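Local coordinates for SusD-like protein BACOVA_02651 (Bacteroides ovatus, PDB 5E75) that binds polysaccharide at the surface of the cell and probably captures xyloglucan there before its transport into the periplasm for degradation, at residues Ser39-Gly44 / Met417-Trp422; Leu262-Ala267 / Asn277-Tyr282; Tyr311-Ile316 / Pro329-Val334; Lys324-Pro329 / Thr449-Lys454. All coordinates share one frame; numbering follows the deposited sequence.

Contact 1 of 4, residues Ser39-Gly44 / Met417-Trp422; sequences SIVPIG and MEYSNW
Trp422 and Gly44 are joined by the one hydrogen bond that crosses this contact: Trp422 N gives its proton to Gly44 O over 3.0 Å, with an N-H...O angle of 161°. The acceptor lies near the end of helix 40-46 and the donor in the first turn of helix 421-431, where main-chain N-H groups lack partners within their own helix, so the bond couples the two helices through their backbones. A softer polar contact backs it up, Gly44 CA lying 3.5 Å from Tyr419 O in C-H...O geometry. Glycine suits this place because a CB here would run into that same carbonyl oxygen.

The apolar part centres on Tyr419. Ile40 brings its long branch obliquely across the base of the tyrosine side chain, CG1 being 3.5 Å from Tyr419 CB, while CD1 goes on to Tyr419 CD2 at the same distance. CG1 stands anti to the backbone N (chi1 -173°), which carries the branch toward Tyr419. Val41 CG2 touches farther up the ring, 4.1 Å from Tyr419 CE1. Branched aliphatic residues fit here, offering several methyl and methylene groups to one flat ring.

Trp422 turns its CB onto Ile43 O at 3.2 Å, and its indole leads off to meet Phe440. Beside it, Asn421 is held by Asp50. Between these two segments, one early and one late in the chain, the join rests on one backbone hydrogen bond and apolar packing, while Ile43 O, buried without a partner, is probably a modest cost.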
loop_
_atom_site.group_PDB
_atom_site.type_symbol
_atom_site.label_atom_id
_atom_site.label_comp_id
_atom_site.label_asym_id
_atom_site.label_seq_id
_atom_site.Cartn_x
_atom_site.Cartn_y
_atom_site.Cartn_z
ATOM N N SER A 39 6.089 -10.452 -0.278
ATOM C CA SER A 39 4.661 -10.552 -0.544
ATOM C C SER A 39 3.937 -9.211 -0.723
ATOM O O SER A 39 2.876 -9.175 -1.324
ATOM C CB SER A 39 3.974 -11.368 0.547
ATOM O OG SER A 39 4.084 -10.739 1.813
ATOM N N ILE A 40 4.502 -8.137 -0.188
ATOM C CA ILE A 40 3.916 -6.815 -0.348
ATOM C C ILE A 40 3.638 -6.518 -1.827
ATOM O O ILE A 40 2.611 -5.903 -2.157
ATOM C CB ILE A 40 4.819 -5.746 0.299
ATOM C CG1 ILE A 40 4.129 -4.385 0.290
ATOM C CG2 ILE A 40 6.192 -5.679 -0.388
ATOM C CD1 ILE A 40 4.828 -3.331 1.186
ATOM N N VAL A 41 4.515 -6.974 -2.719
ATOM C CA VAL A 41 4.396 -6.647 -4.145
ATOM C C VAL A 41 3.200 -7.354 -4.818
ATOM O O VAL A 41 2.332 -6.686 -5.364
ATOM C CB VAL A 41 5.733 -6.920 -4.870
ATOM C CG1 VAL A 41 5.621 -6.719 -6.382
ATOM C CG2 VAL A 41 6.836 -6.035 -4.297
ATOM N N PRO A 42 3.140 -8.699 -4.763
ATOM C CA PRO A 42 1.994 -9.348 -5.418
ATOM C C PRO A 42 0.671 -9.105 -4.703
ATOM O O PRO A 42 -0.352 -9.032 -5.368
ATOM C CB PRO A 42 2.364 -10.837 -5.385
ATOM C CG PRO A 42 3.376 -10.949 -4.272
ATOM C CD PRO A 42 4.161 -9.684 -4.358
ATOM N N ILE A 43 0.660 -8.967 -3.386
ATOM C CA ILE A 43 -0.608 -8.786 -2.690
ATOM C C ILE A 43 -1.119 -7.352 -2.821
ATOM O O ILE A 43 -2.275 -7.129 -3.188
ATOM C CB ILE A 43 -0.505 -9.192 -1.209
ATOM C CG1 ILE A 43 -0.205 -10.696 -1.099
ATOM C CG2 ILE A 43 -1.798 -8.864 -0.493
ATOM C CD1 ILE A 43 0.015 -11.178 0.341
ATOM N N GLY A 44 -0.280 -6.364 -2.548
ATOM C CA GLY A 44 -0.752 -4.988 -2.522
ATOM C C GLY A 44 -0.947 -4.359 -3.897
ATOM O O GLY A 44 -1.894 -3.586 -4.113
ATOM N N MET A 417 1.772 1.183 -7.706
ATOM C CA MET A 417 3.066 0.640 -7.258
ATOM C C MET A 417 3.447 1.093 -5.849
ATOM O O MET A 417 4.613 1.088 -5.484
ATOM C CB MET A 417 4.183 0.927 -8.277
ATOM C CG MET A 417 3.961 0.281 -9.648
ATOM S SD MET A 417 3.520 -1.467 -9.593
ATOM C CE MET A 417 4.811 -2.122 -8.512
ATOM N N GLU A 418 2.453 1.417 -5.028
ATOM C CA GLU A 418 2.666 1.651 -3.591
ATOM C C GLU A 418 2.054 0.545 -2.739
ATOM O O GLU A 418 1.998 0.661 -1.518
ATOM C CB GLU A 418 2.134 3.018 -3.144
ATOM C CG GLU A 418 2.964 4.144 -3.722
ATOM C CD GLU A 418 2.472 5.528 -3.358
ATOM O OE1 GLU A 418 2.265 5.831 -2.151
ATOM O OE2 GLU A 418 2.358 6.315 -4.307
ATOM N N TYR A 419 1.632 -0.534 -3.377
ATOM C CA TYR A 419 1.196 -1.737 -2.661
ATOM C C TYR A 419 -0.022 -1.475 -1.794
ATOM O O TYR A 419 -0.165 -2.071 -0.731
ATOM C CB TYR A 419 2.361 -2.335 -1.855
ATOM C CG TYR A 419 3.737 -2.093 -2.483
ATOM C CD1 TYR A 419 4.055 -2.521 -3.765
ATOM C CD2 TYR A 419 4.708 -1.407 -1.765
ATOM C CE1 TYR A 419 5.342 -2.253 -4.315
ATOM C CE2 TYR A 419 5.960 -1.148 -2.294
ATOM C CZ TYR A 419 6.255 -1.558 -3.560
ATOM O OH TYR A 419 7.534 -1.270 -4.021
ATOM N N SER A 420 -0.903 -0.600 -2.276
ATOM C CA SER A 420 -2.097 -0.212 -1.546
ATOM C C SER A 420 -3.399 -0.413 -2.326
ATOM O O SER A 420 -4.456 -0.559 -1.728
ATOM C CB SER A 420 -1.989 1.259 -1.142
ATOM O OG SER A 420 -1.779 2.073 -2.278
ATOM N N ASN A 421 -3.347 -0.401 -3.646
ATOM C CA ASN A 421 -4.572 -0.412 -4.423
ATOM C C ASN A 421 -5.419 -1.647 -4.180
ATOM O O ASN A 421 -6.636 -1.545 -4.184
ATOM C CB ASN A 421 -4.292 -0.228 -5.922
ATOM C CG ASN A 421 -3.925 1.199 -6.293
ATOM O OD1 ASN A 421 -4.280 2.159 -5.600
ATOM N ND2 ASN A 421 -3.228 1.338 -7.402
ATOM N N TRP A 422 -4.817 -2.810 -3.954
ATOM C CA TRP A 422 -5.637 -4.008 -3.776
ATOM C C TRP A 422 -6.509 -3.898 -2.528
ATOM O O TRP A 422 -7.671 -4.289 -2.530
ATOM C CB TRP A 422 -4.820 -5.296 -3.727
ATOM C CG TRP A 422 -5.718 -6.478 -3.430
ATOM C CD1 TRP A 422 -5.636 -7.331 -2.366
ATOM C CD2 TRP A 422 -6.851 -6.909 -4.204
ATOM N NE1 TRP A 422 -6.649 -8.270 -2.423
ATOM C CE2 TRP A 422 -7.405 -8.027 -3.545
ATOM C CE3 TRP A 422 -7.452 -6.456 -5.382
ATOM C CZ2 TRP A 422 -8.532 -8.679 -4.024
ATOM C CZ3 TRP A 422 -8.567 -7.101 -5.850
ATOM C CH2 TRP A 422 -9.087 -8.214 -5.188
#

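Contact 2 of 4, residues Leu262-Ala267 / Asn277-Tyr282; sequences LLSDLA and NCWSSY
Ser264 and Trp279 meet at the crowded heart of this contact. The CB of Ser264 sits over one face of the indole, 3.4 Å from the centroid of its six-membered ring and 17° off the normal, a CH-pi contact to which a small side chain is well suited. Its hydroxyl donates to Asn277 O at 2.8 Å, the same OG being bonded to Met349 N, and Ser264 O accepts from Trp279 N at 2.9 Å, so this one residue holds the loop at both Asn277 and Trp279. With CG wedged between the backbone N and the carbonyl carbon (chi1 47°), the tryptophan folds back over the helix, and NE1 reaches Asp265 OD1 at 2.8 Å. That oxygen lies in the indole plane, at its edge, yet is itself met from above the carboxylate plane, the two planes being 82° apart.

The short helix 263-266 is thus clasped by an irregular loop, which turns away through an ST turn in which Ser280 OG accepts from Tyr282 N at 3.2 Å. The same OG donates to Asp265 O at 2.9 Å, while Ser280 N bonds to Ala267 O at 3.0 Å. An alanine in place of Ser280 would probably leave Asp265 O without its hydroxyl donor and let the turn into Tyr282 relax.

Trp279, though exposed as a residue, is tightly held by these contacts. The looser side is that of exposed Asn277, its amide held by Gln348, and of Asp265, whose ion pair with Arg38 is long and weak. Elsewhere Ala267 CB packs on Cys278 CB at 3.8 Å, two small side chains suited to close backbones.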
loop_
_atom_site.group_PDB
_atom_site.type_symbol
_atom_site.label_atom_id
_atom_site.label_comp_id
_atom_site.label_asym_id
_atom_site.label_seq_id
_atom_site.Cartn_x
_atom_site.Cartn_y
_atom_site.Cartn_z
ATOM N N LEU A 262 13.587 -5.028 -1.732
ATOM C CA LEU A 262 12.810 -5.117 -2.971
ATOM C C LEU A 262 13.528 -4.638 -4.227
ATOM O O LEU A 262 13.015 -4.873 -5.317
ATOM C CB LEU A 262 11.526 -4.317 -2.824
ATOM C CG LEU A 262 10.480 -4.894 -1.860
ATOM C CD1 LEU A 262 9.325 -3.908 -1.707
ATOM C CD2 LEU A 262 10.001 -6.278 -2.311
ATOM N N LEU A 263 14.673 -3.970 -4.091
ATOM C CA LEU A 263 15.320 -3.265 -5.211
ATOM C C LEU A 263 15.433 -4.128 -6.465
ATOM O O LEU A 263 15.044 -3.717 -7.568
ATOM C CB LEU A 263 16.706 -2.746 -4.775
ATOM C CG LEU A 263 17.543 -1.752 -5.612
ATOM C CD1 LEU A 263 18.265 -2.406 -6.776
ATOM C CD2 LEU A 263 16.686 -0.613 -6.104
ATOM N N SER A 264 15.969 -5.328 -6.298
ATOM C CA SER A 264 16.301 -6.167 -7.435
ATOM C C SER A 264 15.070 -6.808 -8.077
ATOM O O SER A 264 15.086 -7.152 -9.269
ATOM C CB SER A 264 17.305 -7.234 -7.001
ATOM O OG SER A 264 18.515 -6.636 -6.562
ATOM N N ASP A 265 13.996 -6.957 -7.309
ATOM C CA ASP A 265 12.758 -7.527 -7.828
ATOM C C ASP A 265 11.893 -6.494 -8.557
ATOM O O ASP A 265 10.994 -6.873 -9.297
ATOM C CB ASP A 265 11.963 -8.186 -6.703
ATOM C CG ASP A 265 12.579 -9.513 -6.259
ATOM O OD1 ASP A 265 12.513 -10.493 -7.028
ATOM O OD2 ASP A 265 13.123 -9.578 -5.151
ATOM N N LEU A 266 12.179 -5.211 -8.347
ATOM C CA LEU A 266 11.440 -4.124 -8.990
ATOM C C LEU A 266 12.168 -3.581 -10.221
ATOM O O LEU A 266 11.542 -3.248 -11.224
ATOM C CB LEU A 266 11.200 -2.979 -8.008
ATOM C CG LEU A 266 10.391 -3.304 -6.741
ATOM C CD1 LEU A 266 10.291 -2.072 -5.856
ATOM C CD2 LEU A 266 9.010 -3.829 -7.092
ATOM N N ALA A 267 13.496 -3.510 -10.154
ATOM C CA ALA A 267 14.296 -2.917 -11.224
ATOM C C ALA A 267 14.505 -3.890 -12.391
ATOM O O ALA A 267 14.916 -5.022 -12.191
ATOM C CB ALA A 267 15.656 -2.425 -10.679
ATOM N N ASN A 277 22.915 -5.519 -9.483
ATOM C CA ASN A 277 22.175 -6.660 -10.002
ATOM C C ASN A 277 20.678 -6.533 -9.748
ATOM O O ASN A 277 20.261 -6.117 -8.666
ATOM C CB ASN A 277 22.688 -7.962 -9.387
ATOM C CG ASN A 277 24.114 -8.273 -9.793
ATOM O OD1 ASN A 277 24.536 -7.992 -10.915
ATOM N ND2 ASN A 277 24.869 -8.851 -8.871
ATOM N N CYS A 278 19.884 -6.905 -10.749
ATOM C CA CYS A 278 18.420 -6.848 -10.648
ATOM C C CYS A 278 17.839 -7.798 -11.679
ATOM O O CYS A 278 18.568 -8.275 -12.552
ATOM C CB CYS A 278 17.929 -5.420 -10.853
ATOM S SG CYS A 278 18.377 -4.720 -12.420
ATOM N N TRP A 279 16.537 -8.078 -11.606
ATOM C CA TRP A 279 15.952 -9.127 -12.432
ATOM C C TRP A 279 14.430 -9.009 -12.616
ATOM O O TRP A 279 13.755 -9.996 -12.889
ATOM C CB TRP A 279 16.291 -10.491 -11.825
ATOM C CG TRP A 279 16.040 -10.566 -10.338
ATOM C CD1 TRP A 279 14.840 -10.750 -9.712
ATOM C CD2 TRP A 279 17.026 -10.475 -9.299
ATOM N NE1 TRP A 279 15.019 -10.773 -8.342
ATOM C CE2 TRP A 279 16.349 -10.600 -8.065
ATOM C CE3 TRP A 279 18.412 -10.287 -9.295
ATOM C CZ2 TRP A 279 17.024 -10.559 -6.832
ATOM C CZ3 TRP A 279 19.073 -10.234 -8.076
ATOM C CH2 TRP A 279 18.378 -10.374 -6.863
ATOM N N SER A 280 13.881 -7.809 -12.498
ATOM C CA SER A 280 12.424 -7.674 -12.592
ATOM C C SER A 280 11.904 -7.936 -13.990
ATOM O O SER A 280 12.454 -7.425 -14.963
ATOM C CB SER A 280 11.980 -6.271 -12.188
ATOM O OG SER A 280 10.563 -6.215 -12.081
ATOM N N SER A 281 10.814 -8.693 -14.073
ATOM C CA SER A 281 10.063 -8.817 -15.315
ATOM C C SER A 281 8.648 -8.223 -15.193
ATOM O O SER A 281 7.790 -8.448 -16.038
ATOM C CB SER A 281 9.996 -10.278 -15.760
ATOM O OG SER A 281 9.362 -11.088 -14.796
ATOM N N TYR A 282 8.390 -7.467 -14.127
ATOM C CA TYR A 282 7.112 -6.770 -14.017
ATOM C C TYR A 282 6.977 -5.658 -15.052
ATOM O O TYR A 282 7.927 -4.924 -15.347
ATOM C CB TYR A 282 6.936 -6.140 -12.631
ATOM C CG TYR A 282 6.821 -7.126 -11.496
ATOM C CD1 TYR A 282 5.896 -8.157 -11.518
ATOM C CD2 TYR A 282 7.652 -7.022 -10.398
ATOM C CE1 TYR A 282 5.802 -9.047 -10.461
ATOM C CE2 TYR A 282 7.570 -7.913 -9.343
ATOM C CZ TYR A 282 6.643 -8.912 -9.384
ATOM O OH TYR A 282 6.573 -9.796 -8.323
#

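Contact 3 of 4, residues Tyr311-Ile316 / Pro329-Val334; sequences YSYICI and PIKKGV
Lys331 reaches across to Tyr311, Tyr313 and Ile314, and almost the whole contact is the path of its side chain. From CB the chain leaves with CG anti to the backbone N (chi1 169°), which carries it to the tyrosines. CG lies 3.9 Å from Tyr311 CE2; after a bend at chi2 (64°), CD stays by CE2 and CD2 of the same ring as the two side chains slide past each other in opposite directions. At CE the surroundings change: this carbon is 3.6 Å from Tyr313 OH and 3.9 Å from Ile314 CD1, the isoleucine meeting the lysine tip to tip. A second bend, at chi4 (71°), then swings NZ back to its own segment, where it donates to Val334 O over 2.8 Å from above the carbonyl plane.

That bond closes over the type II beta turn of Lys331-Val334, whose backbone is pinned by Val334 N to Lys331 O and whose Gly333 takes backbone angles at which a side chain would jam against the preceding carbonyl. Across the contact, Tyr311 to Ile314 form a type I turn, and its three contacting side chains all reach Lys331. Tyr313 OH lies at the edge of the Tyr311 ring, in its plane, while Tyr311 OH is bonded to Asn301 O. A methionine in place of Lys331 would probably leave Val334 O without its ammonium donor and the turn without that bond across it.

No hydrogen bond crosses between the segments. A lysine serves because its methylenes give the turn 311-314 an apolar surface, while its buried ammonium is probably met in part by a carbonyl of its own turn.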
loop_
_atom_site.group_PDB
_atom_site.type_symbol
_atom_site.label_atom_id
_atom_site.label_comp_id
_atom_site.label_asym_id
_atom_site.label_seq_id
_atom_site.Cartn_x
_atom_site.Cartn_y
_atom_site.Cartn_z
ATOM N N TYR A 311 14.198 11.073 -17.546
ATOM C CA TYR A 311 14.370 11.250 -16.105
ATOM C C TYR A 311 15.681 11.983 -15.841
ATOM O O TYR A 311 16.752 11.404 -15.987
ATOM C CB TYR A 311 14.377 9.877 -15.414
ATOM C CG TYR A 311 13.097 9.124 -15.659
ATOM C CD1 TYR A 311 12.865 8.474 -16.856
ATOM C CD2 TYR A 311 12.099 9.093 -14.700
ATOM C CE1 TYR A 311 11.670 7.825 -17.104
ATOM C CE2 TYR A 311 10.898 8.448 -14.930
ATOM C CZ TYR A 311 10.689 7.803 -16.134
ATOM O OH TYR A 311 9.519 7.142 -16.439
ATOM N N SER A 312 15.615 13.239 -15.412
ATOM C CA SER A 312 16.837 13.997 -15.150
ATOM C C SER A 312 17.585 13.492 -13.931
ATOM O O SER A 312 18.788 13.740 -13.790
ATOM C CB SER A 312 16.504 15.465 -14.947
ATOM O OG SER A 312 15.645 15.620 -13.842
ATOM N N TYR A 313 16.882 12.753 -13.074
ATOM C CA TYR A 313 17.380 12.387 -11.749
ATOM C C TYR A 313 17.784 10.910 -11.629
ATOM O O TYR A 313 18.106 10.427 -10.534
ATOM C CB TYR A 313 16.328 12.764 -10.694
ATOM C CG TYR A 313 14.968 12.101 -10.846
ATOM C CD1 TYR A 313 13.960 12.683 -11.605
ATOM C CD2 TYR A 313 14.686 10.917 -10.194
ATOM C CE1 TYR A 313 12.708 12.082 -11.734
ATOM C CE2 TYR A 313 13.448 10.306 -10.322
ATOM C CZ TYR A 313 12.464 10.890 -11.092
ATOM O OH TYR A 313 11.227 10.271 -11.183
ATOM N N ILE A 314 17.771 10.217 -12.770
ATOM C CA ILE A 314 18.267 8.854 -12.894
ATOM C C ILE A 314 19.437 8.900 -13.888
ATOM O O ILE A 314 19.350 9.603 -14.884
ATOM C CB ILE A 314 17.153 7.907 -13.425
ATOM C CG1 ILE A 314 15.925 7.921 -12.499
ATOM C CG2 ILE A 314 17.688 6.485 -13.606
ATOM C CD1 ILE A 314 16.186 7.365 -11.097
ATOM N N CYS A 315 20.520 8.175 -13.602
ATOM C CA CYS A 315 21.738 8.235 -14.419
ATOM C C CYS A 315 22.204 9.673 -14.544
ATOM O O CYS A 315 22.495 10.159 -15.645
ATOM C CB CYS A 315 21.509 7.652 -15.809
ATOM S SG CYS A 315 20.942 5.964 -15.756
ATOM N N ILE A 316 22.290 10.346 -13.407
ATOM C CA ILE A 316 22.609 11.772 -13.370
ATOM C C ILE A 316 23.993 12.051 -13.972
ATOM O O ILE A 316 24.172 13.064 -14.655
ATOM C CB ILE A 316 22.546 12.321 -11.926
ATOM C CG1 ILE A 316 21.113 12.242 -11.367
ATOM C CG2 ILE A 316 23.050 13.758 -11.864
ATOM C CD1 ILE A 316 21.003 12.586 -9.886
ATOM N N PRO A 329 8.282 -1.136 -17.602
ATOM C CA PRO A 329 8.833 -1.566 -16.319
ATOM C C PRO A 329 8.611 -0.537 -15.206
ATOM O O PRO A 329 8.336 0.648 -15.438
ATOM C CB PRO A 329 10.319 -1.771 -16.634
ATOM C CG PRO A 329 10.611 -0.899 -17.839
ATOM C CD PRO A 329 9.329 -0.893 -18.621
ATOM N N ILE A 330 8.748 -1.017 -13.981
ATOM C CA ILE A 330 8.475 -0.216 -12.804
ATOM C C ILE A 330 9.508 0.917 -12.658
ATOM O O ILE A 330 10.718 0.686 -12.734
ATOM C CB ILE A 330 8.466 -1.108 -11.542
ATOM C CG1 ILE A 330 7.363 -2.177 -11.616
ATOM C CG2 ILE A 330 8.318 -0.265 -10.280
ATOM C CD1 ILE A 330 7.517 -3.279 -10.596
ATOM N N LYS A 331 9.025 2.133 -12.397
ATOM C CA LYS A 331 9.868 3.249 -11.968
ATOM C C LYS A 331 9.750 3.525 -10.469
ATOM O O LYS A 331 10.748 3.776 -9.801
ATOM C CB LYS A 331 9.553 4.529 -12.755
ATOM C CG LYS A 331 10.213 5.816 -12.176
ATOM C CD LYS A 331 11.732 5.790 -12.224
ATOM C CE LYS A 331 12.347 6.813 -11.272
ATOM N NZ LYS A 331 12.153 6.406 -9.858
ATOM N N LYS A 332 8.542 3.496 -9.920
ATOM C CA LYS A 332 8.364 3.752 -8.497
ATOM C C LYS A 332 8.941 2.637 -7.649
ATOM O O LYS A 332 8.524 1.492 -7.770
ATOM C CB LYS A 332 6.895 3.942 -8.171
ATOM C CG LYS A 332 6.667 4.448 -6.758
ATOM C CD LYS A 332 5.187 4.701 -6.441
ATOM C CE LYS A 332 4.578 5.828 -7.252
ATOM N NZ LYS A 332 3.110 5.986 -6.940
ATOM N N GLY A 333 9.896 2.977 -6.781
ATOM C CA GLY A 333 10.659 1.983 -6.042
ATOM C C GLY A 333 12.011 1.670 -6.669
ATOM O O GLY A 333 12.764 0.857 -6.127
ATOM N N VAL A 334 12.322 2.313 -7.792
ATOM C CA VAL A 334 13.572 2.106 -8.522
ATOM C C VAL A 334 14.245 3.479 -8.529
ATOM O O VAL A 334 13.988 4.313 -9.401
ATOM C CB VAL A 334 13.268 1.581 -9.942
ATOM C CG1 VAL A 334 14.548 1.465 -10.777
ATOM C CG2 VAL A 334 12.584 0.246 -9.850
#

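Contact 4 of 4, residues Lys324-Pro329 / Thr449-Lys454; sequences KGTASP and TDAIIK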
loop_
_atom_site.group_PDB
_atom_site.type_symbol
_atom_site.label_atom_id
_atom_site.label_comp_id
_atom_site.label_asym_id
_atom_site.label_seq_id
_atom_site.Cartn_x
_atom_site.Cartn_y
_atom_site.Cartn_z
ATOM N N LYS A 324 14.292 3.464 -23.538
ATOM C CA LYS A 324 14.239 3.254 -24.990
ATOM C C LYS A 324 13.643 1.907 -25.367
ATOM O O LYS A 324 13.610 1.541 -26.549
ATOM C CB LYS A 324 15.642 3.401 -25.589
ATOM C CG LYS A 324 16.154 4.820 -25.448
ATOM C CD LYS A 324 17.600 4.954 -25.870
ATOM C CE LYS A 324 18.078 6.380 -25.678
ATOM N NZ LYS A 324 19.458 6.580 -26.193
ATOM N N GLY A 325 13.165 1.163 -24.379
ATOM C CA GLY A 325 12.445 -0.071 -24.633
ATOM C C GLY A 325 11.020 0.180 -25.085
ATOM O O GLY A 325 10.621 1.327 -25.309
ATOM N N THR A 326 10.237 -0.888 -25.166
ATOM C CA THR A 326 8.857 -0.805 -25.641
ATOM C C THR A 326 7.897 -1.509 -24.703
ATOM O O THR A 326 6.829 -1.930 -25.100
ATOM C CB THR A 326 8.698 -1.394 -27.062
ATOM O OG1 THR A 326 9.016 -2.786 -27.053
ATOM C CG2 THR A 326 9.617 -0.675 -28.035
ATOM N N ALA A 327 8.301 -1.630 -23.449
ATOM C CA ALA A 327 7.465 -2.217 -22.408
ATOM C C ALA A 327 7.102 -1.150 -21.361
ATOM O O ALA A 327 6.989 0.036 -21.689
ATOM C CB ALA A 327 8.162 -3.405 -21.812
ATOM N N SER A 328 6.884 -1.559 -20.114
ATOM C CA SER A 328 6.400 -0.633 -19.100
ATOM C C SER A 328 6.955 -1.007 -17.720
ATOM O O SER A 328 6.201 -1.173 -16.758
ATOM C CB SER A 328 4.867 -0.580 -19.116
ATOM O OG SER A 328 4.305 -1.876 -19.123
ATOM N N PRO A 329 8.282 -1.136 -17.602
ATOM C CA PRO A 329 8.833 -1.566 -16.319
ATOM C C PRO A 329 8.611 -0.537 -15.206
ATOM O O PRO A 329 8.336 0.648 -15.438
ATOM C CB PRO A 329 10.319 -1.771 -16.634
ATOM C CG PRO A 329 10.611 -0.899 -17.839
ATOM C CD PRO A 329 9.329 -0.893 -18.621
ATOM N N THR A 449 1.284 -7.113 -23.698
ATOM C CA THR A 449 1.550 -6.905 -25.116
ATOM C C THR A 449 3.011 -6.536 -25.317
ATOM O O THR A 449 3.642 -5.982 -24.424
ATOM C CB THR A 449 0.577 -5.868 -25.694
ATOM O OG1 THR A 449 0.416 -6.089 -27.102
ATOM C CG2 THR A 449 1.018 -4.435 -25.418
ATOM N N ASP A 450 3.542 -6.873 -26.490
ATOM C CA ASP A 450 4.967 -6.751 -26.752
ATOM C C ASP A 450 5.456 -5.324 -26.860
ATOM O O ASP A 450 6.587 -5.023 -26.458
ATOM C CB ASP A 450 5.316 -7.427 -28.072
ATOM C CG ASP A 450 5.414 -8.925 -27.968
ATOM O OD1 ASP A 450 5.536 -9.463 -26.850
ATOM O OD2 ASP A 450 5.400 -9.568 -29.041
ATOM N N ALA A 451 4.634 -4.443 -27.424
ATOM C CA ALA A 451 5.062 -3.087 -27.695
ATOM C C ALA A 451 4.046 -2.048 -27.281
ATOM O O ALA A 451 2.877 -2.092 -27.669
ATOM C CB ALA A 451 5.395 -2.919 -29.191
ATOM N N ILE A 452 4.531 -1.104 -26.493
ATOM C CA ILE A 452 3.781 0.070 -26.108
ATOM C C ILE A 452 4.600 1.261 -26.572
ATOM O O ILE A 452 5.752 1.421 -26.171
ATOM C CB ILE A 452 3.577 0.115 -24.586
ATOM C CG1 ILE A 452 2.793 -1.125 -24.137
ATOM C CG2 ILE A 452 2.862 1.387 -24.194
ATOM C CD1 ILE A 452 2.677 -1.242 -22.635
ATOM N N ILE A 453 4.028 2.072 -27.448
ATOM C CA ILE A 453 4.741 3.221 -28.007
ATOM C C ILE A 453 3.875 4.468 -27.927
ATOM O O ILE A 453 2.697 4.383 -27.581
ATOM C CB ILE A 453 5.173 2.953 -29.470
ATOM C CG1 ILE A 453 3.957 2.731 -30.364
ATOM C CG2 ILE A 453 6.084 1.732 -29.514
ATOM C CD1 ILE A 453 4.300 2.641 -31.854
ATOM N N LYS A 454 4.460 5.623 -28.233
ATOM C CA LYS A 454 3.728 6.892 -28.205
ATOM C C LYS A 454 3.620 7.551 -29.563
ATOM O O LYS A 454 4.510 7.405 -30.399
ATOM C CB LYS A 454 4.402 7.877 -27.263
ATOM C CG LYS A 454 4.329 7.461 -25.836
ATOM C CD LYS A 454 5.344 8.200 -25.017
ATOM C CE LYS A 454 5.455 7.536 -23.652
ATOM N NZ LYS A 454 6.590 8.057 -22.881
HETATM O O HOH W 1 4.926 -3.765 -23.861
HETATM O O HOH W 2 6.739 1.926 -23.661
#
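Thr326 O is the unusual point of this contact, a single carbonyl oxygen approached by three donors. Ile452 N gives it a hydrogen bond of 2.8 Å, a water donates to it at 2.9 Å, and Ala451 CA adds a C-H...O contact at 3.3 Å. The strand concerned, 451-454, is an outermost strand of the antiparallel three-stranded sheet that also holds 460-465 and 472-474, and it begins with a classic beta bulge in which Asp450 and Ala451 both face Gly463. An irregular loop thus comes up to the outer edge of strand 451-454 and uses an N-H that points away from strand 460-465.

Water extends the join in both directions along the strand. The water on Thr326 O also donates to Thr449 O, and another links Ala327 O with Ile452 O, so main-chain oxygens that could not bond to one another directly are bridged.

Side chains play a smaller part. Threonine suits position 326 by offering both a hydroxyl, which makes at most a weak bond to Asp450 O, and a methyl, with Lys307 and Tyr465 packed against the side chain. Ser328 OG, a small polar group suited to lie beside the isoleucine, is held by Gly284 O. Ile452, which also touches Phe462 and Leu289, has CG1 anti to the carbonyl carbon (chi1 -61°), and this sends its long branch to the loop, where Ile452 CD1 stops 3.9 Å from Ser328 OG.

How the contacts relate
From the N terminus, the chain first passes 39-44, which waits until 417-422 to close contact 1, a long loop joining the early part of the chain to the later part. Within that loop contact 2 closes a short excursion, 262-267 to 277-282, and contact 3 follows in series, 311-316 to 329-334. Contact 4 opens at 324-329, inside contact 3, and closes at 449-454 beyond contact 1, so it crosses both; contacts 3 and 4 share Pro329. Contacts 1, 2 and 3 touch one another: Tyr419 meets Leu266, Ile330 packs on Tyr282, and Lys332 forms a salt bridge with Glu418. Contact 4 carries the connection outward to the small sheet.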